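ABC transporter substrate-binding protein (Rhizobium radiobacter, PDB 6TFX) binds the opine mannopinic acid as a periplasmic solute-binding protein and probably delivers it to an ABC transporter for import. Local coordinates at residues Pro260-Arg268 and Glu323-Val332; Arg268-Ala277 and Asn451-Glu459. One frame throughout, in Å; residues are numbered along the deposited sequence. Where two conformers were deposited one is given.

Interaction 1 of 2, residues Pro260-Arg268 and Glu323-Val332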
loop_
_atom_site.group_PDB
_atom_site.type_symbol
_atom_site.label_atom_id
_atom_site.label_comp_id
_atom_site.label_asym_id
_atom_site.label_seq_id
_atom_site.Cartn_x
_atom_site.Cartn_y
_atom_site.Cartn_z
ATOM N N PRO A 260 27.720 7.594 4.517
ATOM C CA PRO A 260 28.849 6.762 4.068
ATOM C C PRO A 260 28.612 5.303 4.460
ATOM O O PRO A 260 28.002 5.050 5.511
ATOM C CB PRO A 260 30.037 7.341 4.841
ATOM C CG PRO A 260 29.649 8.779 5.104
ATOM C CD PRO A 260 28.173 8.685 5.416
ATOM N N PRO A 261 29.067 4.330 3.645
ATOM C CA PRO A 261 29.863 4.481 2.416
ATOM C C PRO A 261 29.022 4.708 1.166
ATOM O O PRO A 261 29.564 4.832 0.068
ATOM C CB PRO A 261 30.593 3.134 2.321
ATOM C CG PRO A 261 29.567 2.146 2.866
ATOM C CD PRO A 261 28.927 2.907 4.026
ATOM N N PHE A 262 27.689 4.733 1.338
ATOM C CA PHE A 262 26.765 4.819 0.211
ATOM C C PHE A 262 26.580 6.241 -0.350
ATOM O O PHE A 262 25.771 6.430 -1.280
ATOM C CB PHE A 262 25.435 4.164 0.566
ATOM C CG PHE A 262 25.580 2.658 0.716
ATOM C CD1 PHE A 262 25.623 1.828 -0.408
ATOM C CD2 PHE A 262 25.700 2.078 1.975
ATOM C CE1 PHE A 262 25.782 0.438 -0.273
ATOM C CE2 PHE A 262 25.876 0.694 2.110
ATOM C CZ PHE A 262 25.915 -0.118 0.986
ATOM N N ASN A 263 27.322 7.223 0.189
ATOM C CA ASN A 263 27.332 8.563 -0.388
ATOM C C ASN A 263 28.271 8.612 -1.616
ATOM O O ASN A 263 28.276 9.618 -2.334
ATOM C CB ASN A 263 27.644 9.642 0.628
ATOM C CG ASN A 263 29.012 9.513 1.225
ATOM O OD1 ASN A 263 29.564 8.423 1.334
ATOM N ND2 ASN A 263 29.604 10.645 1.608
ATOM N N ASP A 264 29.051 7.527 -1.865
ATOM C CA ASP A 264 29.894 7.419 -3.057
ATOM C C ASP A 264 29.055 6.654 -4.095
ATOM O O ASP A 264 28.659 5.501 -3.862
ATOM C CB ASP A 264 31.174 6.632 -2.743
ATOM C CG ASP A 264 32.197 6.560 -3.876
ATOM O OD1 ASP A 264 31.800 6.668 -5.062
ATOM O OD2 ASP A 264 33.392 6.401 -3.583
ATOM N N ILE A 265 28.753 7.294 -5.236
ATOM C CA ILE A 265 27.954 6.633 -6.272
ATOM C C ILE A 265 28.547 5.286 -6.702
ATOM O O ILE A 265 27.786 4.380 -7.049
ATOM C CB ILE A 265 27.697 7.580 -7.474
ATOM C CG1 ILE A 265 26.522 7.041 -8.345
ATOM C CG2 ILE A 265 28.998 7.869 -8.281
ATOM C CD1 ILE A 265 25.943 8.016 -9.375
ATOM N N ARG A 266 29.894 5.141 -6.684
ATOM C CA ARG A 266 30.528 3.866 -7.092
ATOM C C ARG A 266 30.098 2.710 -6.197
ATOM O O ARG A 266 29.961 1.577 -6.670
ATOM C CB ARG A 266 32.044 3.994 -7.116
ATOM C CG ARG A 266 32.506 5.003 -8.166
ATOM C CD ARG A 266 33.990 5.294 -8.018
ATOM N NE ARG A 266 34.279 5.954 -6.744
ATOM C CZ ARG A 266 35.467 6.434 -6.405
ATOM N NH1 ARG A 266 36.491 6.344 -7.245
ATOM N NH2 ARG A 266 35.644 7.008 -5.222
ATOM N N VAL A 267 29.907 2.985 -4.900
ATOM C CA VAL A 267 29.465 1.950 -3.954
ATOM C C VAL A 267 28.023 1.564 -4.267
ATOM O O VAL A 267 27.672 0.384 -4.225
ATOM C CB VAL A 267 29.669 2.377 -2.482
ATOM C CG1 VAL A 267 29.204 1.283 -1.516
ATOM C CG2 VAL A 267 31.137 2.728 -2.223
ATOM N N ARG A 268 27.179 2.560 -4.592
ATOM C CA ARG A 268 25.768 2.283 -4.928
ATOM C C ARG A 268 25.717 1.496 -6.245
ATOM O O ARG A 268 24.976 0.512 -6.370
ATOM C CB ARG A 268 24.975 3.598 -5.072
ATOM C CG ARG A 268 24.961 4.401 -3.776
ATOM C CD ARG A 268 23.835 5.427 -3.722
ATOM N NE ARG A 268 23.887 6.418 -4.803
ATOM C CZ ARG A 268 24.534 7.576 -4.725
ATOM N NH1 ARG A 268 25.318 7.837 -3.683
ATOM N NH2 ARG A 268 24.464 8.452 -5.719
ATOM N N GLU A 323 37.941 0.502 -6.443
ATOM C CA GLU A 323 38.140 1.911 -6.845
ATOM C C GLU A 323 37.673 2.875 -5.737
ATOM O O GLU A 323 38.263 3.950 -5.558
ATOM C CB GLU A 323 37.351 2.231 -8.124
ATOM C CG GLU A 323 37.954 1.651 -9.391
ATOM C CD GLU A 323 37.144 1.844 -10.664
ATOM O OE1 GLU A 323 36.164 2.626 -10.647
ATOM O OE2 GLU A 323 37.500 1.215 -11.687
ATOM N N ALA A 324 36.590 2.495 -5.020
ATOM C CA ALA A 324 35.997 3.304 -3.950
ATOM C C ALA A 324 36.739 3.168 -2.613
ATOM O O ALA A 324 36.351 3.815 -1.633
ATOM C CB ALA A 324 34.522 2.940 -3.776
ATOM N N GLY A 325 37.763 2.318 -2.575
ATOM C CA GLY A 325 38.599 2.121 -1.389
ATOM C C GLY A 325 38.200 0.972 -0.482
ATOM O O GLY A 325 38.598 0.937 0.696
ATOM N N PHE A 326 37.457 -0.007 -1.038
ATOM C CA PHE A 326 37.013 -1.192 -0.316
ATOM C C PHE A 326 37.550 -2.457 -1.008
ATOM O O PHE A 326 36.765 -3.222 -1.580
ATOM C CB PHE A 326 35.479 -1.219 -0.237
ATOM C CG PHE A 326 34.936 -0.063 0.562
ATOM C CD1 PHE A 326 34.889 -0.119 1.950
ATOM C CD2 PHE A 326 34.491 1.093 -0.076
ATOM C CE1 PHE A 326 34.410 0.969 2.692
ATOM C CE2 PHE A 326 34.010 2.177 0.667
ATOM C CZ PHE A 326 33.979 2.105 2.040
ATOM N N PRO A 327 38.883 -2.691 -0.970
ATOM C CA PRO A 327 39.439 -3.880 -1.651
ATOM C C PRO A 327 38.992 -5.212 -1.050
ATOM O O PRO A 327 39.096 -6.241 -1.721
ATOM C CB PRO A 327 40.957 -3.679 -1.529
ATOM C CG PRO A 327 41.134 -2.857 -0.301
ATOM C CD PRO A 327 39.949 -1.905 -0.313
ATOM N N ASN A 328 38.499 -5.194 0.200
ATOM C CA ASN A 328 38.028 -6.404 0.886
ATOM C C ASN A 328 36.492 -6.439 0.995
ATOM O O ASN A 328 35.946 -7.278 1.711
ATOM C CB ASN A 328 38.675 -6.528 2.270
ATOM C CG ASN A 328 40.173 -6.673 2.213
ATOM O OD1 ASN A 328 40.717 -7.532 1.506
ATOM N ND2 ASN A 328 40.868 -5.828 2.953
ATOM N N GLY A 329 35.819 -5.578 0.235
ATOM C CA GLY A 329 34.364 -5.507 0.236
ATOM C C GLY A 329 33.791 -4.537 1.262
ATOM O O GLY A 329 34.534 -3.891 2.019
ATOM N N VAL A 330 32.456 -4.479 1.302
ATOM C CA VAL A 330 31.666 -3.607 2.180
ATOM C C VAL A 330 30.765 -4.466 3.059
ATOM O O VAL A 330 30.152 -5.421 2.576
ATOM C CB VAL A 330 30.818 -2.608 1.327
ATOM C CG1 VAL A 330 29.767 -1.876 2.166
ATOM C CG2 VAL A 330 31.716 -1.590 0.622
ATOM N N THR A 331 30.659 -4.100 4.346
ATOM C CA THR A 331 29.715 -4.763 5.240
ATOM C C THR A 331 28.672 -3.726 5.612
ATOM O O THR A 331 29.010 -2.550 5.792
ATOM C CB THR A 331 30.422 -5.324 6.477
ATOM O OG1 THR A 331 30.989 -4.237 7.236
ATOM C CG2 THR A 331 31.531 -6.317 6.086
ATOM N N VAL A 332 27.418 -4.153 5.737
ATOM C CA VAL A 332 26.360 -3.202 6.100
ATOM C C VAL A 332 25.288 -3.944 6.889
ATOM O O VAL A 332 24.986 -5.095 6.581
ATOM C CB VAL A 332 25.798 -2.502 4.805
ATOM C CG1 VAL A 332 25.496 -3.485 3.680
ATOM C CG2 VAL A 332 24.601 -1.595 5.093
HETATM O O HOH W 1 34.337 5.617 -1.289
HETATM O O HOH W 2 36.762 5.218 -9.956
#
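A bend at chi3 (-65°) folds the side chain of Arg266 back over the helix start, so that one face of its guanidinium rests on the backbone of Glu323 and Ala324, with Ala324 CA 3.9 Å above the plane and toward its rim. Asp264, whose CG lies opposite the backbone N (chi1 -175°), holds the group there. Arg266 grips it side-on: NE bonds to OD1, while NH2 meets OD2 at 2.9 Å in a salt bridge on the syn side. OD1 also accepts from the backbone N of Arg266 at 2.9 Å, approached from above the carboxylate plane. Aspartate thus serves as N-cap and counter-charge at once. Its OD2 takes a water at 2.6 Å that also donates to Ala324 O, and a second water joins Arg266 NH1 to Glu323 OE1. No hydrogen bond crosses directly; water supplies the polar links.

Beside these polar links the contact is apolar. Ala324 is small enough for Val267 CG2 to approach its CB to 3.7 Å, while the same methyl touches Phe326 CE2 at 4.1 Å, the side chains crossing at about a right angle. Pro261, after a cis peptide, sets its CB 3.6 Å from Phe326 CZ; Val330 CG2 lies over one ring face of Phe326. At the strand, Phe262 CE2 and Val332 CG2 meet at 4.0 Å, the side chains crossing likewise. Gly325, with its positive phi, makes the Schellman turn that ends helix 314-323 and turns the chain toward strand 330-337. The beginning of helix 265-272 packs against that helix end and the first residues of the strand, with Leu321 of helix 314-323 and Phe358 of the parallel strand 358-365 adding to the apolar layer.

Interaction 2 of 2, residues Arg268-Ala277 and Asn451-Glu459. With MG (magnesium ion), chain G.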
loop_
_atom_site.group_PDB
_atom_site.type_symbol
_atom_site.label_atom_id
_atom_site.label_comp_id
_atom_site.label_asym_id
_atom_site.label_seq_id
_atom_site.Cartn_x
_atom_site.Cartn_y
_atom_site.Cartn_z
ATOM N N ARG A 268 27.179 2.560 -4.592
ATOM C CA ARG A 268 25.768 2.283 -4.928
ATOM C C ARG A 268 25.717 1.496 -6.245
ATOM O O ARG A 268 24.976 0.512 -6.370
ATOM C CB ARG A 268 24.975 3.598 -5.072
ATOM C CG ARG A 268 24.961 4.401 -3.776
ATOM C CD ARG A 268 23.835 5.427 -3.722
ATOM N NE ARG A 268 23.887 6.418 -4.803
ATOM C CZ ARG A 268 24.534 7.576 -4.725
ATOM N NH1 ARG A 268 25.318 7.837 -3.683
ATOM N NH2 ARG A 268 24.464 8.452 -5.719
ATOM N N GLN A 269 26.509 1.925 -7.248
ATOM C CA GLN A 269 26.568 1.219 -8.526
ATOM C C GLN A 269 27.034 -0.224 -8.317
ATOM O O GLN A 269 26.464 -1.153 -8.900
ATOM C CB GLN A 269 27.529 1.929 -9.484
ATOM C CG GLN A 269 26.983 3.268 -9.976
ATOM C CD GLN A 269 28.042 4.062 -10.710
ATOM O OE1 GLN A 269 29.252 3.945 -10.445
ATOM N NE2 GLN A 269 27.597 4.903 -11.647
ATOM N N ALA A 270 28.034 -0.415 -7.428
ATOM C CA ALA A 270 28.517 -1.765 -7.138
ATOM C C ALA A 270 27.359 -2.624 -6.607
ATOM O O ALA A 270 27.197 -3.749 -7.036
ATOM C CB ALA A 270 29.651 -1.716 -6.121
ATOM N N LEU A 271 26.540 -2.071 -5.692
ATOM C CA LEU A 271 25.409 -2.839 -5.148
ATOM C C LEU A 271 24.425 -3.183 -6.251
ATOM O O LEU A 271 23.998 -4.333 -6.350
ATOM C CB LEU A 271 24.719 -2.063 -4.007
ATOM C CG LEU A 271 23.616 -2.795 -3.245
ATOM C CD1 LEU A 271 24.145 -4.074 -2.564
ATOM C CD2 LEU A 271 22.997 -1.864 -2.202
ATOM N N ALA A 272 24.089 -2.192 -7.102
ATOM C CA ALA A 272 23.114 -2.393 -8.184
ATOM C C ALA A 272 23.592 -3.473 -9.170
ATOM O O ALA A 272 22.755 -4.208 -9.711
ATOM C CB ALA A 272 22.873 -1.087 -8.933
ATOM N N HIS A 273 24.923 -3.571 -9.389
ATOM C CA HIS A 273 25.505 -4.579 -10.313
ATOM C C HIS A 273 25.562 -5.999 -9.710
ATOM O O HIS A 273 25.911 -6.946 -10.426
ATOM C CB HIS A 273 26.904 -4.162 -10.819
ATOM C CG HIS A 273 26.878 -3.065 -11.833
ATOM N ND1 HIS A 273 26.260 -3.230 -13.061
ATOM C CD2 HIS A 273 27.449 -1.838 -11.795
ATOM C CE1 HIS A 273 26.447 -2.086 -13.715
ATOM N NE2 HIS A 273 27.161 -1.226 -13.001
ATOM N N THR A 274 25.259 -6.159 -8.396
ATOM C CA THR A 274 25.304 -7.508 -7.854
ATOM C C THR A 274 23.913 -7.977 -7.337
ATOM O O THR A 274 23.831 -8.976 -6.614
ATOM C CB THR A 274 26.449 -7.677 -6.852
ATOM O OG1 THR A 274 26.545 -9.074 -6.500
ATOM C CG2 THR A 274 26.315 -6.775 -5.622
ATOM N N VAL A 275 22.834 -7.271 -7.744
ATOM C CA VAL A 275 21.481 -7.746 -7.470
ATOM C C VAL A 275 20.981 -8.286 -8.812
ATOM O O VAL A 275 21.372 -7.791 -9.887
ATOM C CB VAL A 275 20.506 -6.710 -6.855
ATOM C CG1 VAL A 275 21.012 -6.188 -5.516
ATOM C CG2 VAL A 275 20.229 -5.569 -7.818
ATOM N N ASN A 276 20.110 -9.288 -8.758
ATOM C CA ASN A 276 19.607 -9.855 -9.998
ATOM C C ASN A 276 18.110 -10.075 -9.874
ATOM O O ASN A 276 17.656 -11.144 -9.481
ATOM C CB ASN A 276 20.372 -11.135 -10.350
ATOM C CG ASN A 276 20.145 -11.554 -11.779
ATOM O OD1 ASN A 276 19.067 -11.344 -12.355
ATOM N ND2 ASN A 276 21.156 -12.166 -12.378
ATOM N N ALA A 277 17.341 -9.052 -10.228
ATOM C CA ALA A 277 15.890 -9.125 -10.104
ATOM C C ALA A 277 15.294 -10.218 -10.990
ATOM O O ALA A 277 14.366 -10.928 -10.561
ATOM C CB ALA A 277 15.281 -7.765 -10.429
ATOM N N ASN A 451 21.346 7.750 -10.702
ATOM C CA ASN A 451 22.039 8.183 -9.474
ATOM C C ASN A 451 22.015 7.040 -8.436
ATOM O O ASN A 451 22.619 7.152 -7.359
ATOM C CB ASN A 451 21.388 9.453 -8.938
ATOM C CG ASN A 451 21.883 10.628 -9.735
ATOM O OD1 ASN A 451 22.942 11.185 -9.438
ATOM N ND2 ASN A 451 21.184 10.978 -10.820
ATOM N N VAL A 452 21.294 5.949 -8.760
ATOM C CA VAL A 452 21.211 4.755 -7.914
ATOM C C VAL A 452 20.726 5.114 -6.510
ATOM O O VAL A 452 21.334 4.740 -5.505
ATOM C CB VAL A 452 22.519 3.895 -7.901
ATOM C CG1 VAL A 452 22.251 2.470 -7.386
ATOM C CG2 VAL A 452 23.190 3.860 -9.271
ATOM N N CYS A 453 19.653 5.910 -6.444
ATOM C CA CYS A 453 19.031 6.217 -5.161
ATOM C C CYS A 453 18.262 4.986 -4.675
ATOM O O CYS A 453 18.114 4.764 -3.475
ATOM C CB CYS A 453 18.106 7.410 -5.330
ATOM S SG CYS A 453 18.996 8.893 -5.851
ATOM N N ALA A 454 17.763 4.189 -5.626
ATOM C CA ALA A 454 17.021 2.986 -5.301
ATOM C C ALA A 454 17.297 1.980 -6.388
ATOM O O ALA A 454 17.578 2.367 -7.534
ATOM C CB ALA A 454 15.529 3.272 -5.213
ATOM N N ILE A 455 17.284 0.707 -6.010
ATOM C CA ILE A 455 17.530 -0.406 -6.931
ATOM C C ILE A 455 16.256 -1.221 -6.971
ATOM O O ILE A 455 15.832 -1.774 -5.956
ATOM C CB ILE A 455 18.726 -1.274 -6.461
ATOM C CG1 ILE A 455 20.009 -0.431 -6.283
ATOM C CG2 ILE A 455 18.920 -2.432 -7.466
ATOM C CD1 ILE A 455 21.030 -1.137 -5.382
ATOM N N PRO A 456 15.621 -1.315 -8.141
ATOM C CA PRO A 456 14.368 -2.075 -8.209
ATOM C C PRO A 456 14.623 -3.559 -8.184
ATOM O O PRO A 456 15.635 -4.055 -8.717
ATOM C CB PRO A 456 13.773 -1.684 -9.562
ATOM C CG PRO A 456 14.926 -1.235 -10.375
ATOM C CD PRO A 456 15.973 -0.689 -9.433
ATOM N N LEU A 457 13.698 -4.270 -7.560
ATOM C CA LEU A 457 13.804 -5.715 -7.525
ATOM C C LEU A 457 12.624 -6.222 -8.324
ATOM O O LEU A 457 12.484 -5.851 -9.486
ATOM C CB LEU A 457 13.831 -6.219 -6.068
ATOM C CG LEU A 457 14.896 -5.535 -5.188
ATOM C CD1 LEU A 457 14.792 -5.984 -3.806
ATOM C CD2 LEU A 457 16.275 -5.777 -5.728
ATOM N N THR A 458 11.782 -7.038 -7.723
ATOM C CA THR A 458 10.604 -7.559 -8.405
ATOM C C THR A 458 9.364 -6.825 -7.884
ATOM O O THR A 458 9.407 -6.222 -6.802
ATOM C CB THR A 458 10.446 -9.046 -8.038
ATOM O OG1 THR A 458 10.537 -9.170 -6.602
ATOM C CG2 THR A 458 11.476 -9.927 -8.733
ATOM N N GLU A 459 8.237 -6.943 -8.620
ATOM C CA GLU A 459 6.935 -6.516 -8.129
ATOM C C GLU A 459 6.151 -7.828 -8.007
ATOM O O GLU A 459 6.382 -8.754 -8.811
ATOM C CB GLU A 459 6.225 -5.489 -9.037
ATOM C CG GLU A 459 5.897 -5.982 -10.432
ATOM C CD GLU A 459 5.378 -4.914 -11.376
ATOM O OE1 GLU A 459 5.300 -3.732 -10.971
ATOM O OE2 GLU A 459 5.095 -5.258 -12.546
HETATM MG MG MG G . 17.730 10.185 -5.925
#
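A Schellman motif at the end of helix 434-450 receives Arg268, just before Cys453 of the magnesium site and the start of strand 454-467. Val452, at positive phi, makes the turn, and the carbonyl of Asn451 faces the arginine. Bent at chi3 (-59°), Arg268 presents its NE edge: NE and NH2 both donate to Asn451 O, at 2.9 and 2.8 Å, with the oxygen in the guanidinium plane. NE approaches nearly along the C=O axis. The aliphatic base of the side chain packs too, Arg268 CB lying 3.7 Å from Val452 CG1, while Val452 CG2 touches Gln269 CG.

Farther on, helix 268-272 and strand 454-459 run nearly parallel, at 5°, and Ile455 reaches from the strand to the helix. Its CD1 lies 3.7 Å from Leu271 CG, its CG1 stem lies against the CB of Ala272, and its CG2 faces Val275, whose two deposited conformers leave that closeness doubtful. A branched isoleucine suits this place because its arms reach different neighbours, and the small Ala272 probably leaves room for its stem. Beyond the helix, Ala277 CB sits 3.5 Å from Leu457 O, and Thr458 CG2 touches Ala277 O; the side chain of Thr458 is about 6 Å from the bound mannopinic acid. Cys453 turns away from the helix and joins Cys418 in binding the magnesium ion; the modelled SG-to-magnesium distance of 1.8 Å is doubtfully short.

The contact is a hydrophobic helix-on-strand seam with a charged lock at one end. NE and NH2 on one carbonyl oxygen, with NH1 bonded to Phe262 O, probably hold the guanidinium in its orientation, and its positive charge probably complements the negative dipole end of helix 434-450.

Helix 265-272 and Arg268 serve both contacts: interaction 1 takes the start of the helix and the loop before it, interaction 2 the helix, the turn that follows and the first residue of the next helix. Phe262 and Leu271 touch between them, so the two apolar layers are continuous. Interaction 1 is partly buried and lies farther from the centre of the chain; its salt bridge stays within one segment and waters link the two. Interaction 2 is buried, and its arginine bonds directly to a backbone carbonyl across the contact. The first joins the helix to the end of helix 314-323 and to strand 330-337, the second to strand 454-467 of the large mixed sheet.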